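Local coordinates for transcription inhibitor protein Gfh1 (Thermus thermophilus, PDB 2F23), which inhibits all catalytic activities of RNA polymerase by partly occluding its substrate-binding site and so preventing NTP from binding, at residues Glu13-Gln18 / Glu92-Gly97; Leu138-Pro143 / Arg147-Val152; Thr30-Glu35 / Glu49-Glu54. All coordinates share one frame; numbering follows the deposited sequence.

In the fold
Interaction 2 is the most extensive of the three: a hairpin inside the C-terminal domain, bound by backbone hydrogen bonds and by side chains largely buried on one face of the sheet. Interaction 1 joins the coiled-coil helix 9-37 to the loop following strand 88-92, with no hydrogen bond between its own segments. The centres of interactions 1 and 2 lie about 10 Å apart; both are partly buried near the middle of the chain and are tied by a Gln18-Glu148 hydrogen bond and an Asp93-Arg147 salt bridge. Interaction 3 uses helix 9-37 again, far out on the coiled coil, where it pairs with helix 46-71. It is more exposed, a thin apolar seam flanked by charged residues.

Interaction 1. Residues Glu13-Gln18 / Glu92-Gly97; sequences ERLMQQ and EDPLSG
Leu95, whose side chain meets Gln18 of the helix, gives its backbone N to Asp93 OD1 at 2.8 Å, and that same oxygen also accepts the backbone N of Ser96 at 3.2 Å. The first donor arrives almost in line with the carboxylate C-O bond, the second from above the carboxylate plane. The first bond defines an Asx turn; with the second it becomes an Asx motif, which aspartate suits because its short side chain folds forward over its own backbone. Gly97 N bonds to Asp93 O at 2.7 Å to close the turn, and Gly97 has a positive phi that glycine adopts easily.

The turn presents Pro94 and Leu95 to residues 13-18. Leu15 CD2 rests on Pro94 CG at 4.2 Å, a leucine branch against a rigid ring, while Ile68 of helix 46-71 also touches Pro94. With CG anti to the backbone N (chi1 -175°), the extended chain of Gln18 carries its amide out from the helix to the loop, Gln18 OE1 lying 4.0 Å from Leu95 CD2. The amide NE2 is hydrogen-bonded to Glu148 of strand 145-155, which fixes which way the amide is turned.

Between residues 13-18 and 92-97 themselves only van der Waals contact operates; the directional hold beside it comes from Glu148, which takes the Gln18 amide, and from Ser64, which bonds to Leu95 O.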
ATOM      1  N   GLU A  13      11.688  -3.250  -3.542  1.00  8.72           N
ATOM      2  CA  GLU A  13      11.526  -4.675  -3.828  1.00  8.51           C
ATOM      3  C   GLU A  13      10.078  -5.118  -3.654  1.00  9.32           C
ATOM      4  O   GLU A  13       9.517  -5.804  -4.510  1.00 10.38           O
ATOM      5  CB  GLU A  13      12.412  -5.517  -2.903  1.00 10.60           C
ATOM      6  CG  GLU A  13      12.260  -7.027  -3.123  1.00 12.92           C
ATOM      7  CD  GLU A  13      13.152  -7.852  -2.214  1.00 15.21           C
ATOM      8  OE1 GLU A  13      14.311  -7.443  -1.992  1.00 18.92           O
ATOM      9  OE2 GLU A  13      12.702  -8.913  -1.735  1.00 15.78           O
ATOM     10  N   ARG A  14       9.472  -4.735  -2.538  1.00 10.79           N
ATOM     11  CA  ARG A  14       8.095  -5.125  -2.282  1.00 10.80           C
ATOM     12  C   ARG A  14       7.143  -4.600  -3.349  1.00 10.24           C
ATOM     13  O   ARG A  14       6.318  -5.350  -3.863  1.00 10.96           O
ATOM     14  CB  ARG A  14       7.640  -4.636  -0.909  1.00 15.49           C
ATOM     15  CG  ARG A  14       8.462  -5.185   0.243  1.00 19.18           C
ATOM     16  CD  ARG A  14       7.830  -4.870   1.594  1.00 24.45           C
ATOM     17  NE  ARG A  14       6.821  -5.852   1.985  1.00 29.80           N
ATOM     18  CZ  ARG A  14       5.620  -5.971   1.427  1.00 31.36           C
ATOM     19  NH1 ARG A  14       5.254  -5.165   0.442  1.00 34.58           N
ATOM     20  NH2 ARG A  14       4.779  -6.901   1.859  1.00 33.41           N
ATOM     21  N   LEU A  15       7.257  -3.317  -3.678  1.00  9.19           N
ATOM     22  CA  LEU A  15       6.380  -2.733  -4.682  1.00  9.61           C
ATOM     23  C   LEU A  15       6.595  -3.318  -6.073  1.00  9.20           C
ATOM     24  O   LEU A  15       5.635  -3.489  -6.824  1.00  9.47           O
ATOM     25  CB  LEU A  15       6.548  -1.211  -4.710  1.00 10.47           C
ATOM     26  CG  LEU A  15       6.055  -0.509  -3.441  1.00 11.83           C
ATOM     27  CD1 LEU A  15       6.281   0.985  -3.574  1.00 13.18           C
ATOM     28  CD2 LEU A  15       4.575  -0.805  -3.223  1.00 13.41           C
ATOM     29  N   MET A  16       7.842  -3.615  -6.430  1.00 10.55           N
ATOM     30  CA  MET A  16       8.104  -4.193  -7.748  1.00 11.21           C
ATOM     31  C   MET A  16       7.499  -5.587  -7.820  1.00 11.44           C
ATOM     32  O   MET A  16       6.938  -5.976  -8.847  1.00 11.14           O
ATOM     33  CB  MET A  16       9.604  -4.274  -8.040  1.00 12.96           C
ATOM     34  CG  MET A  16       9.937  -4.872  -9.414  1.00 14.31           C
ATOM     35  SD  MET A  16       9.238  -3.942 -10.827  1.00 13.43           S
ATOM     36  CE  MET A  16       9.992  -2.386 -10.508  1.00 10.88           C
ATOM     37  N   GLN A  17       7.621  -6.341  -6.732  1.00 11.14           N
ATOM     38  CA  GLN A  17       7.052  -7.685  -6.692  1.00 12.51           C
ATOM     39  C   GLN A  17       5.540  -7.564  -6.815  1.00 12.81           C
ATOM     40  O   GLN A  17       4.904  -8.347  -7.516  1.00 12.48           O
ATOM     41  CB  GLN A  17       7.412  -8.393  -5.382  1.00 14.69           C
ATOM     42  CG  GLN A  17       8.909  -8.586  -5.188  1.00 20.30           C
ATOM     43  CD  GLN A  17       9.262  -9.181  -3.839  1.00 21.65           C
ATOM     44  OE1 GLN A  17       8.681  -8.821  -2.817  1.00 23.06           O
ATOM     45  NE2 GLN A  17      10.235 -10.085  -3.827  1.00 25.79           N
ATOM     46  N   GLN A  18       4.965  -6.576  -6.137  1.00 10.61           N
ATOM     47  CA  GLN A  18       3.523  -6.375  -6.207  1.00 11.69           C
ATOM     48  C   GLN A  18       3.122  -6.025  -7.634  1.00 11.28           C
ATOM     49  O   GLN A  18       2.092  -6.491  -8.130  1.00 12.67           O
ATOM     50  CB  GLN A  18       3.084  -5.258  -5.263  1.00 12.43           C
ATOM     51  CG  GLN A  18       1.574  -5.087  -5.220  1.00 16.64           C
ATOM     52  CD  GLN A  18       1.135  -3.972  -4.299  1.00 18.88           C
ATOM     53  OE1 GLN A  18      -0.057  -3.796  -4.046  1.00 21.85           O
ATOM     54  NE2 GLN A  18       2.096  -3.207  -3.793  1.00 15.75           N
ATOM     55  N   GLU A  92       1.746   6.831   3.685  1.00  9.11           N
ATOM     56  CA  GLU A  92       1.023   7.128   2.457  1.00 10.20           C
ATOM     57  C   GLU A  92       0.758   5.845   1.687  1.00 10.13           C
ATOM     58  O   GLU A  92       1.679   5.090   1.385  1.00  9.29           O
ATOM     59  CB  GLU A  92       1.808   8.095   1.567  1.00 11.75           C
ATOM     60  CG  GLU A  92       1.105   8.385   0.240  1.00 16.44           C
ATOM     61  CD  GLU A  92       1.948   9.215  -0.703  1.00 19.48           C
ATOM     62  OE1 GLU A  92       2.078  10.437  -0.476  1.00 21.91           O
ATOM     63  OE2 GLU A  92       2.491   8.637  -1.669  1.00 22.97           O
ATOM     64  N   ASP A  93      -0.512   5.612   1.376  1.00 10.85           N
ATOM     65  CA  ASP A  93      -0.934   4.438   0.626  1.00 12.00           C
ATOM     66  C   ASP A  93      -0.430   4.637  -0.807  1.00 11.59           C
ATOM     67  O   ASP A  93      -0.809   5.596  -1.478  1.00 11.19           O
ATOM     68  CB  ASP A  93      -2.463   4.347   0.646  1.00 13.96           C
ATOM     69  CG  ASP A  93      -2.984   3.069   0.026  1.00 16.33           C
ATOM     70  OD1 ASP A  93      -2.445   2.657  -1.021  1.00 17.93           O
ATOM     71  OD2 ASP A  93      -3.942   2.482   0.579  1.00 20.22           O
ATOM     72  N   PRO A  94       0.444   3.741  -1.287  1.00 11.75           N
ATOM     73  CA  PRO A  94       0.984   3.860  -2.644  1.00 13.38           C
ATOM     74  C   PRO A  94      -0.027   3.687  -3.770  1.00 14.19           C
ATOM     75  O   PRO A  94       0.209   4.138  -4.891  1.00 16.59           O
ATOM     76  CB  PRO A  94       2.081   2.795  -2.675  1.00 13.56           C
ATOM     77  CG  PRO A  94       1.584   1.766  -1.722  1.00 14.69           C
ATOM     78  CD  PRO A  94       1.042   2.595  -0.582  1.00 11.15           C
ATOM     79  N   LEU A  95      -1.153   3.048  -3.470  1.00 16.13           N
ATOM     80  CA  LEU A  95      -2.179   2.817  -4.482  1.00 18.26           C
ATOM     81  C   LEU A  95      -3.246   3.911  -4.547  1.00 20.02           C
ATOM     82  O   LEU A  95      -3.751   4.224  -5.626  1.00 20.94           O
ATOM     83  CB  LEU A  95      -2.857   1.460  -4.246  1.00 19.59           C
ATOM     84  CG  LEU A  95      -2.044   0.180  -4.490  1.00 21.98           C
ATOM     85  CD1 LEU A  95      -1.594   0.129  -5.943  1.00 23.58           C
ATOM     86  CD2 LEU A  95      -0.847   0.125  -3.560  1.00 24.88           C
ATOM     87  N   SER A  96      -3.585   4.497  -3.402  1.00 20.46           N
ATOM     88  CA  SER A  96      -4.616   5.533  -3.369  1.00 21.21           C
ATOM     89  C   SER A  96      -4.085   6.933  -3.091  1.00 22.39           C
ATOM     90  O   SER A  96      -4.754   7.926  -3.384  1.00 23.01           O
ATOM     91  CB  SER A  96      -5.668   5.188  -2.317  1.00 21.38           C
ATOM     92  OG  SER A  96      -5.133   5.323  -1.009  1.00 18.81           O
ATOM     93  N   GLY A  97      -2.888   7.011  -2.520  1.00 20.48           N
ATOM     94  CA  GLY A  97      -2.306   8.302  -2.205  1.00 19.11           C
ATOM     95  C   GLY A  97      -2.813   8.817  -0.871  1.00 17.56           C
ATOM     96  O   GLY A  97      -2.451   9.909  -0.438  1.00 18.11           O
TER

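Interaction 2. Residues Leu138-Pro143 / Arg147-Val152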
ATOM      1  N   LEU A 138       4.938  -1.265   4.098  1.00  8.73           N
ATOM      2  CA  LEU A 138       4.348  -2.227   5.018  1.00 11.03           C
ATOM      3  C   LEU A 138       2.868  -2.471   4.790  1.00 10.62           C
ATOM      4  O   LEU A 138       2.151  -1.595   4.321  1.00 10.09           O
ATOM      5  CB  LEU A 138       4.530  -1.712   6.448  1.00 13.15           C
ATOM      6  CG  LEU A 138       5.919  -1.164   6.790  1.00 16.00           C
ATOM      7  CD1 LEU A 138       5.847  -0.252   8.011  1.00 18.74           C
ATOM      8  CD2 LEU A 138       6.868  -2.323   7.016  1.00 17.15           C
ATOM      9  N   SER A 139       2.423  -3.680   5.120  1.00 11.68           N
ATOM     10  CA  SER A 139       1.008  -4.018   5.031  1.00 13.92           C
ATOM     11  C   SER A 139       0.558  -3.930   6.488  1.00 14.07           C
ATOM     12  O   SER A 139       1.066  -4.658   7.346  1.00 17.27           O
ATOM     13  CB  SER A 139       0.815  -5.434   4.487  1.00 16.66           C
ATOM     14  OG  SER A 139       1.163  -5.497   3.112  1.00 22.51           O
ATOM     15  N   LEU A 140      -0.379  -3.033   6.774  1.00 13.36           N
ATOM     16  CA  LEU A 140      -0.832  -2.835   8.145  1.00 14.69           C
ATOM     17  C   LEU A 140      -2.296  -3.157   8.380  1.00 16.27           C
ATOM     18  O   LEU A 140      -3.147  -2.908   7.527  1.00 15.84           O
ATOM     19  CB  LEU A 140      -0.564  -1.390   8.574  1.00 14.05           C
ATOM     20  CG  LEU A 140       0.884  -0.909   8.444  1.00 14.08           C
ATOM     21  CD1 LEU A 140       0.964   0.571   8.774  1.00 13.86           C
ATOM     22  CD2 LEU A 140       1.784  -1.719   9.370  1.00 15.44           C
ATOM     23  N   ASP A 141      -2.571  -3.706   9.559  1.00 18.32           N
ATOM     24  CA  ASP A 141      -3.920  -4.069   9.962  1.00 19.47           C
ATOM     25  C   ASP A 141      -4.515  -2.873  10.698  1.00 21.13           C
ATOM     26  O   ASP A 141      -4.358  -2.733  11.913  1.00 22.40           O
ATOM     27  CB  ASP A 141      -3.877  -5.290  10.883  1.00 20.45           C
ATOM     28  CG  ASP A 141      -3.274  -6.509  10.204  1.00 21.06           C
ATOM     29  OD1 ASP A 141      -3.867  -6.995   9.219  1.00 20.55           O
ATOM     30  OD2 ASP A 141      -2.209  -6.982  10.652  1.00 20.79           O
ATOM     31  N   THR A 142      -5.191  -2.009   9.950  1.00 21.37           N
ATOM     32  CA  THR A 142      -5.795  -0.809  10.515  1.00 22.06           C
ATOM     33  C   THR A 142      -7.248  -1.065  10.895  1.00 23.67           C
ATOM     34  O   THR A 142      -7.795  -2.124  10.598  1.00 22.44           O
ATOM     35  CB  THR A 142      -5.762   0.347   9.499  1.00 22.78           C
ATOM     36  OG1 THR A 142      -6.733   0.108   8.474  1.00 21.94           O
ATOM     37  CG2 THR A 142      -4.385   0.450   8.860  1.00 21.08           C
ATOM     38  N   PRO A 143      -7.893  -0.095  11.563  1.00 25.37           N
ATOM     39  CA  PRO A 143      -9.294  -0.289  11.949  1.00 26.55           C
ATOM     40  C   PRO A 143     -10.217  -0.355  10.732  1.00 27.60           C
ATOM     41  O   PRO A 143     -11.381  -0.747  10.840  1.00 28.21           O
ATOM     42  CB  PRO A 143      -9.576   0.920  12.842  1.00 27.13           C
ATOM     43  CG  PRO A 143      -8.638   1.966  12.307  1.00 28.75           C
ATOM     44  CD  PRO A 143      -7.372   1.176  12.097  1.00 25.96           C
ATOM     45  N   ARG A 147      -4.207  -2.613   4.798  1.00 17.92           N
ATOM     46  CA  ARG A 147      -3.813  -1.636   3.790  1.00 17.76           C
ATOM     47  C   ARG A 147      -2.295  -1.568   3.696  1.00 15.83           C
ATOM     48  O   ARG A 147      -1.593  -1.871   4.659  1.00 14.09           O
ATOM     49  CB  ARG A 147      -4.357  -0.254   4.156  1.00 20.87           C
ATOM     50  CG  ARG A 147      -5.873  -0.157   4.192  1.00 23.68           C
ATOM     51  CD  ARG A 147      -6.451   0.497   2.942  1.00 27.53           C
ATOM     52  NE  ARG A 147      -6.479  -0.372   1.765  1.00 29.72           N
ATOM     53  CZ  ARG A 147      -5.440  -0.619   0.972  1.00 31.17           C
ATOM     54  NH1 ARG A 147      -4.258  -0.066   1.214  1.00 29.75           N
ATOM     55  NH2 ARG A 147      -5.589  -1.410  -0.083  1.00 31.63           N
ATOM     56  N   GLU A 148      -1.797  -1.169   2.532  1.00 13.90           N
ATOM     57  CA  GLU A 148      -0.360  -1.050   2.320  1.00 12.96           C
ATOM     58  C   GLU A 148       0.044   0.417   2.420  1.00 12.02           C
ATOM     59  O   GLU A 148      -0.602   1.284   1.834  1.00 11.99           O
ATOM     60  CB  GLU A 148       0.016  -1.615   0.946  1.00 16.07           C
ATOM     61  CG  GLU A 148       1.455  -1.367   0.531  1.00 17.00           C
ATOM     62  CD  GLU A 148       1.839  -2.109  -0.740  1.00 18.93           C
ATOM     63  OE1 GLU A 148       2.381  -3.230  -0.642  1.00 22.35           O
ATOM     64  OE2 GLU A 148       1.591  -1.572  -1.835  1.00 22.04           O
ATOM     65  N   PHE A 149       1.104   0.693   3.175  1.00  9.71           N
ATOM     66  CA  PHE A 149       1.580   2.062   3.351  1.00 10.50           C
ATOM     67  C   PHE A 149       3.081   2.199   3.211  1.00 10.28           C
ATOM     68  O   PHE A 149       3.838   1.312   3.595  1.00 10.50           O
ATOM     69  CB  PHE A 149       1.222   2.603   4.739  1.00  9.52           C
ATOM     70  CG  PHE A 149      -0.241   2.811   4.961  1.00 13.75           C
ATOM     71  CD1 PHE A 149      -1.006   1.830   5.585  1.00 17.11           C
ATOM     72  CD2 PHE A 149      -0.855   3.992   4.563  1.00 14.55           C
ATOM     73  CE1 PHE A 149      -2.365   2.025   5.810  1.00 19.00           C
ATOM     74  CE2 PHE A 149      -2.215   4.196   4.784  1.00 16.84           C
ATOM     75  CZ  PHE A 149      -2.969   3.209   5.409  1.00 18.02           C
ATOM     76  N   ARG A 150       3.502   3.335   2.673  1.00  9.82           N
ATOM     77  CA  ARG A 150       4.918   3.645   2.536  1.00  9.15           C
ATOM     78  C   ARG A 150       5.200   4.616   3.674  1.00  9.84           C
ATOM     79  O   ARG A 150       4.397   5.512   3.934  1.00 10.23           O
ATOM     80  CB  ARG A 150       5.191   4.329   1.196  1.00 10.22           C
ATOM     81  CG  ARG A 150       6.621   4.815   1.013  1.00 10.74           C
ATOM     82  CD  ARG A 150       6.832   5.309  -0.409  1.00 11.91           C
ATOM     83  NE  ARG A 150       5.978   6.450  -0.717  1.00 15.66           N
ATOM     84  CZ  ARG A 150       6.319   7.717  -0.507  1.00 16.60           C
ATOM     85  NH1 ARG A 150       7.502   8.011   0.013  1.00 20.05           N
ATOM     86  NH2 ARG A 150       5.475   8.690  -0.819  1.00 17.89           N
ATOM     87  N   VAL A 151       6.315   4.423   4.370  1.00  7.52           N
ATOM     88  CA  VAL A 151       6.686   5.313   5.466  1.00  6.86           C
ATOM     89  C   VAL A 151       7.289   6.569   4.850  1.00  7.79           C
ATOM     90  O   VAL A 151       8.322   6.510   4.191  1.00  6.82           O
ATOM     91  CB  VAL A 151       7.722   4.650   6.398  1.00  6.99           C
ATOM     92  CG1 VAL A 151       8.102   5.604   7.520  1.00  7.36           C
ATOM     93  CG2 VAL A 151       7.145   3.360   6.967  1.00  8.42           C
ATOM     94  N   VAL A 152       6.633   7.706   5.064  1.00  9.09           N
ATOM     95  CA  VAL A 152       7.085   8.970   4.498  1.00 10.12           C
ATOM     96  C   VAL A 152       7.949   9.809   5.432  1.00  9.89           C
ATOM     97  O   VAL A 152       8.895  10.470   4.987  1.00 11.60           O
ATOM     98  CB  VAL A 152       5.870   9.810   4.042  1.00 12.41           C
ATOM     99  CG1 VAL A 152       6.318  11.175   3.542  1.00 14.00           C
ATOM    100  CG2 VAL A 152       5.128   9.065   2.944  1.00 12.03           C
TER
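Leu138 and Phe149 face each other as an antiparallel hydrogen-bonded pair: Leu138 N donates to Phe149 O at 2.8 Å, and Phe149 N returns a bond to Leu138 O, also at 2.8 Å. Two residues further along, Leu140 N reaches Arg147 O at 2.7 Å and Arg147 N reaches Leu140 O at 2.9 Å. Ser139 and Glu148 form the non-hydrogen-bonded pair between them, and here the CA of Glu148 lies 3.3 Å from Leu138 O in a CA-H...O contact.

The side chains divide between the two faces of the sheet. Leu138, Leu140 and Phe149 share one of them. Phe149 has CG beside its backbone N, opposite the carbonyl carbon (chi1 -68°), which lays the ring along the neighbouring strand. Leu140 CD1 lies 4.0 Å from Phe149 CD1, the two side chains crossing at about a right angle. Thr142 CG2 comes up to Phe149 CE1 at 4.0 Å on an oblique approach. Its hydroxyl, held between backbone N and carbonyl carbon (chi1 73°), turns to the hairpin bend and bonds to Gly145 O and Lys144 N. At the other end Leu138 CD1 packs against Val151 CG2 at 4.0 Å.

Branched and aromatic residues suit this face because Leu129, Met125 and Ala128 of helix 124-129 cover its leucines, while Leu91 backs Phe149. Arg147 starts on the same face, but its guanidinium leads away to a salt bridge with Asp93. On the other face Ser139 and Glu148 look toward helix 9-37; Glu148 runs out extended, touching Leu15 and carrying OE2 to the Gln18 amide.

Strands 137-142 and 145-155 thus make a twisted beta hairpin, their local directions 127° apart, at one edge of the helix-backed sheet of the FKBP-like C-terminal domain.

Interaction 3. Residues Thr30-Glu35 / Glu49-Glu54; sequences TKILQE and EAAKQE
Two antiparallel helices of the N-terminal coiled coil meet here, Leu33 and Ile32 of helix 9-37 reaching across to Ala51 and Lys52 of helix 46-71. The local axes approach to 9.2 Å, with N-to-C directions 155° apart. Small Ala51 permits close approach: its CA is 5.5 Å from the CA of Leu33.

Leu33 carries most of the contact. With CG anti to the backbone N (chi1 176°), Leu33 CD1 projects into the seam, 4.1 Å from Ala51 CB and 3.6 Å from Lys52 CG. On the other flank, Ile32 CG2 touches Ala51 CB at 4.3 Å, so the alanine methyl has an apolar branch from each of two successive residues. Leu48 and Lys55 add further contacts to Leu33.

Lysine suits the border position of Lys52, its aliphatic part packing while its ammonium stays in the exposed surface. Its CG methylene lies against Leu33; the chain then bends at chi3 and brings Lys52 NZ to 2.7 Å from Glu49 OE2, in a salt bridge one turn earlier on the same helix. The ammonium meets the carboxylate from its syn side, somewhat out of plane.

A narrow apolar strip thus joins the helices, while the Lys52-Glu49 pair stays on the exposed side of the helix, outside the seam.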
ATOM      1  N   THR A  30      -7.607  -9.541 -18.857  1.00 13.63           N
ATOM      2  CA  THR A  30      -7.740  -9.204 -20.268  1.00 12.83           C
ATOM      3  C   THR A  30      -8.221 -10.416 -21.050  1.00 15.45           C
ATOM      4  O   THR A  30      -9.061 -10.297 -21.944  1.00 14.66           O
ATOM      5  CB  THR A  30      -6.404  -8.709 -20.837  1.00 15.94           C
ATOM      6  OG1 THR A  30      -6.020  -7.515 -20.146  1.00 13.39           O
ATOM      7  CG2 THR A  30      -6.532  -8.416 -22.323  1.00 16.27           C
ATOM      8  N   LYS A  31      -7.689 -11.586 -20.707  1.00 14.49           N
ATOM      9  CA  LYS A  31      -8.088 -12.816 -21.381  1.00 16.22           C
ATOM     10  C   LYS A  31      -9.580 -13.052 -21.153  1.00 16.28           C
ATOM     11  O   LYS A  31     -10.315 -13.379 -22.083  1.00 15.39           O
ATOM     12  CB  LYS A  31      -7.281 -14.002 -20.844  1.00 18.45           C
ATOM     13  CG  LYS A  31      -7.601 -15.328 -21.523  1.00 24.18           C
ATOM     14  CD  LYS A  31      -6.799 -16.470 -20.916  1.00 28.15           C
ATOM     15  CE  LYS A  31      -7.174 -16.707 -19.461  1.00 29.68           C
ATOM     16  NZ  LYS A  31      -8.601 -17.105 -19.310  1.00 32.69           N
ATOM     17  N   ILE A  32     -10.020 -12.879 -19.911  1.00 14.55           N
ATOM     18  CA  ILE A  32     -11.426 -13.058 -19.565  1.00 14.68           C
ATOM     19  C   ILE A  32     -12.310 -12.107 -20.367  1.00 16.18           C
ATOM     20  O   ILE A  32     -13.338 -12.510 -20.914  1.00 15.12           O
ATOM     21  CB  ILE A  32     -11.653 -12.825 -18.054  1.00 15.96           C
ATOM     22  CG1 ILE A  32     -11.015 -13.966 -17.259  1.00 16.22           C
ATOM     23  CG2 ILE A  32     -13.146 -12.718 -17.746  1.00 14.51           C
ATOM     24  CD1 ILE A  32     -11.124 -13.806 -15.761  1.00 18.77           C
ATOM     25  N   LEU A  33     -11.908 -10.843 -20.439  1.00 15.23           N
ATOM     26  CA  LEU A  33     -12.678  -9.854 -21.180  1.00 14.97           C
ATOM     27  C   LEU A  33     -12.773 -10.239 -22.652  1.00 15.04           C
ATOM     28  O   LEU A  33     -13.850 -10.195 -23.247  1.00 14.96           O
ATOM     29  CB  LEU A  33     -12.036  -8.467 -21.054  1.00 13.50           C
ATOM     30  CG  LEU A  33     -12.715  -7.371 -21.885  1.00 14.27           C
ATOM     31  CD1 LEU A  33     -14.170  -7.231 -21.458  1.00 14.20           C
ATOM     32  CD2 LEU A  33     -11.976  -6.048 -21.708  1.00 14.97           C
ATOM     33  N   GLN A  34     -11.644 -10.624 -23.236  1.00 14.93           N
ATOM     34  CA  GLN A  34     -11.614 -11.008 -24.643  1.00 17.30           C
ATOM     35  C   GLN A  34     -12.533 -12.195 -24.911  1.00 17.18           C
ATOM     36  O   GLN A  34     -13.263 -12.210 -25.904  1.00 17.29           O
ATOM     37  CB  GLN A  34     -10.186 -11.354 -25.070  1.00 19.80           C
ATOM     38  CG  GLN A  34     -10.032 -11.649 -26.555  1.00 23.76           C
ATOM     39  CD  GLN A  34     -10.483 -10.495 -27.431  1.00 26.85           C
ATOM     40  OE1 GLN A  34     -10.090  -9.348 -27.220  1.00 29.54           O
ATOM     41  NE2 GLN A  34     -11.308 -10.797 -28.428  1.00 28.00           N
ATOM     42  N   GLU A  35     -12.494 -13.188 -24.029  1.00 17.25           N
ATOM     43  CA  GLU A  35     -13.334 -14.374 -24.174  1.00 18.93           C
ATOM     44  C   GLU A  35     -14.814 -13.990 -24.180  1.00 18.60           C
ATOM     45  O   GLU A  35     -15.593 -14.499 -24.988  1.00 18.87           O
ATOM     46  CB  GLU A  35     -13.080 -15.362 -23.026  1.00 22.01           C
ATOM     47  CG  GLU A  35     -11.623 -15.740 -22.796  1.00 28.17           C
ATOM     48  CD  GLU A  35     -10.996 -16.464 -23.968  1.00 31.76           C
ATOM     49  OE1 GLU A  35     -10.918 -15.875 -25.066  1.00 34.18           O
ATOM     50  OE2 GLU A  35     -10.575 -17.627 -23.788  1.00 34.83           O
ATOM     51  N   GLU A  49     -19.608  -6.170 -18.265  1.00 12.84           N
ATOM     52  CA  GLU A  49     -19.383  -4.975 -17.466  1.00 13.22           C
ATOM     53  C   GLU A  49     -18.503  -5.276 -16.261  1.00 11.80           C
ATOM     54  O   GLU A  49     -17.612  -4.493 -15.926  1.00 12.34           O
ATOM     55  CB  GLU A  49     -20.717  -4.373 -17.020  1.00 14.21           C
ATOM     56  CG  GLU A  49     -21.492  -3.710 -18.152  1.00 21.60           C
ATOM     57  CD  GLU A  49     -20.671  -2.657 -18.884  1.00 24.64           C
ATOM     58  OE1 GLU A  49     -20.132  -1.748 -18.215  1.00 25.49           O
ATOM     59  OE2 GLU A  49     -20.567  -2.735 -20.130  1.00 25.42           O
ATOM     60  N   ALA A  50     -18.744  -6.415 -15.620  1.00 12.86           N
ATOM     61  CA  ALA A  50     -17.956  -6.808 -14.455  1.00 11.50           C
ATOM     62  C   ALA A  50     -16.512  -7.064 -14.875  1.00 12.22           C
ATOM     63  O   ALA A  50     -15.577  -6.715 -14.153  1.00 11.77           O
ATOM     64  CB  ALA A  50     -18.551  -8.067 -13.811  1.00 12.75           C
ATOM     65  N   ALA A  51     -16.336  -7.672 -16.046  1.00 11.61           N
ATOM     66  CA  ALA A  51     -15.003  -7.970 -16.559  1.00 11.57           C
ATOM     67  C   ALA A  51     -14.252  -6.681 -16.871  1.00 10.90           C
ATOM     68  O   ALA A  51     -13.057  -6.571 -16.602  1.00 10.38           O
ATOM     69  CB  ALA A  51     -15.102  -8.837 -17.808  1.00 11.26           C
ATOM     70  N   LYS A  52     -14.951  -5.707 -17.447  1.00 10.05           N
ATOM     71  CA  LYS A  52     -14.314  -4.434 -17.760  1.00  9.22           C
ATOM     72  C   LYS A  52     -13.984  -3.681 -16.467  1.00 10.86           C
ATOM     73  O   LYS A  52     -12.947  -3.019 -16.376  1.00 11.97           O
ATOM     74  CB  LYS A  52     -15.222  -3.585 -18.656  1.00 11.41           C
ATOM     75  CG  LYS A  52     -15.384  -4.148 -20.067  1.00 12.90           C
ATOM     76  CD  LYS A  52     -16.143  -3.196 -20.988  1.00 15.49           C
ATOM     77  CE  LYS A  52     -17.573  -2.992 -20.537  1.00 17.68           C
ATOM     78  NZ  LYS A  52     -18.308  -2.090 -21.471  1.00 19.95           N
ATOM     79  N   GLN A  53     -14.854  -3.794 -15.465  1.00 10.66           N
ATOM     80  CA  GLN A  53     -14.628  -3.117 -14.194  1.00 12.80           C
ATOM     81  C   GLN A  53     -13.403  -3.675 -13.475  1.00 12.42           C
ATOM     82  O   GLN A  53     -12.620  -2.920 -12.897  1.00 13.24           O
ATOM     83  CB  GLN A  53     -15.857  -3.245 -13.288  1.00 15.51           C
ATOM     84  CG  GLN A  53     -15.697  -2.551 -11.943  1.00 20.74           C
ATOM     85  CD  GLN A  53     -16.930  -2.667 -11.068  1.00 23.79           C
ATOM     86  OE1 GLN A  53     -17.332  -3.765 -10.680  1.00 26.76           O
ATOM     87  NE2 GLN A  53     -17.538  -1.530 -10.754  1.00 26.10           N
ATOM     88  N   GLU A  54     -13.231  -4.993 -13.520  1.00 12.04           N
ATOM     89  CA  GLU A  54     -12.092  -5.622 -12.860  1.00 10.88           C
ATOM     90  C   GLU A  54     -10.794  -5.285 -13.589  1.00 11.06           C
ATOM     91  O   GLU A  54      -9.769  -5.021 -12.956  1.00  9.43           O
ATOM     92  CB  GLU A  54     -12.297  -7.137 -12.788  1.00 11.06           C
ATOM     93  CG  GLU A  54     -11.151  -7.914 -12.135  1.00 13.54           C
ATOM     94  CD  GLU A  54     -10.843  -7.482 -10.702  1.00 14.00           C
ATOM     95  OE1 GLU A  54     -11.601  -6.683 -10.116  1.00 16.97           O
ATOM     96  OE2 GLU A  54      -9.828  -7.960 -10.154  1.00 19.16           O
TER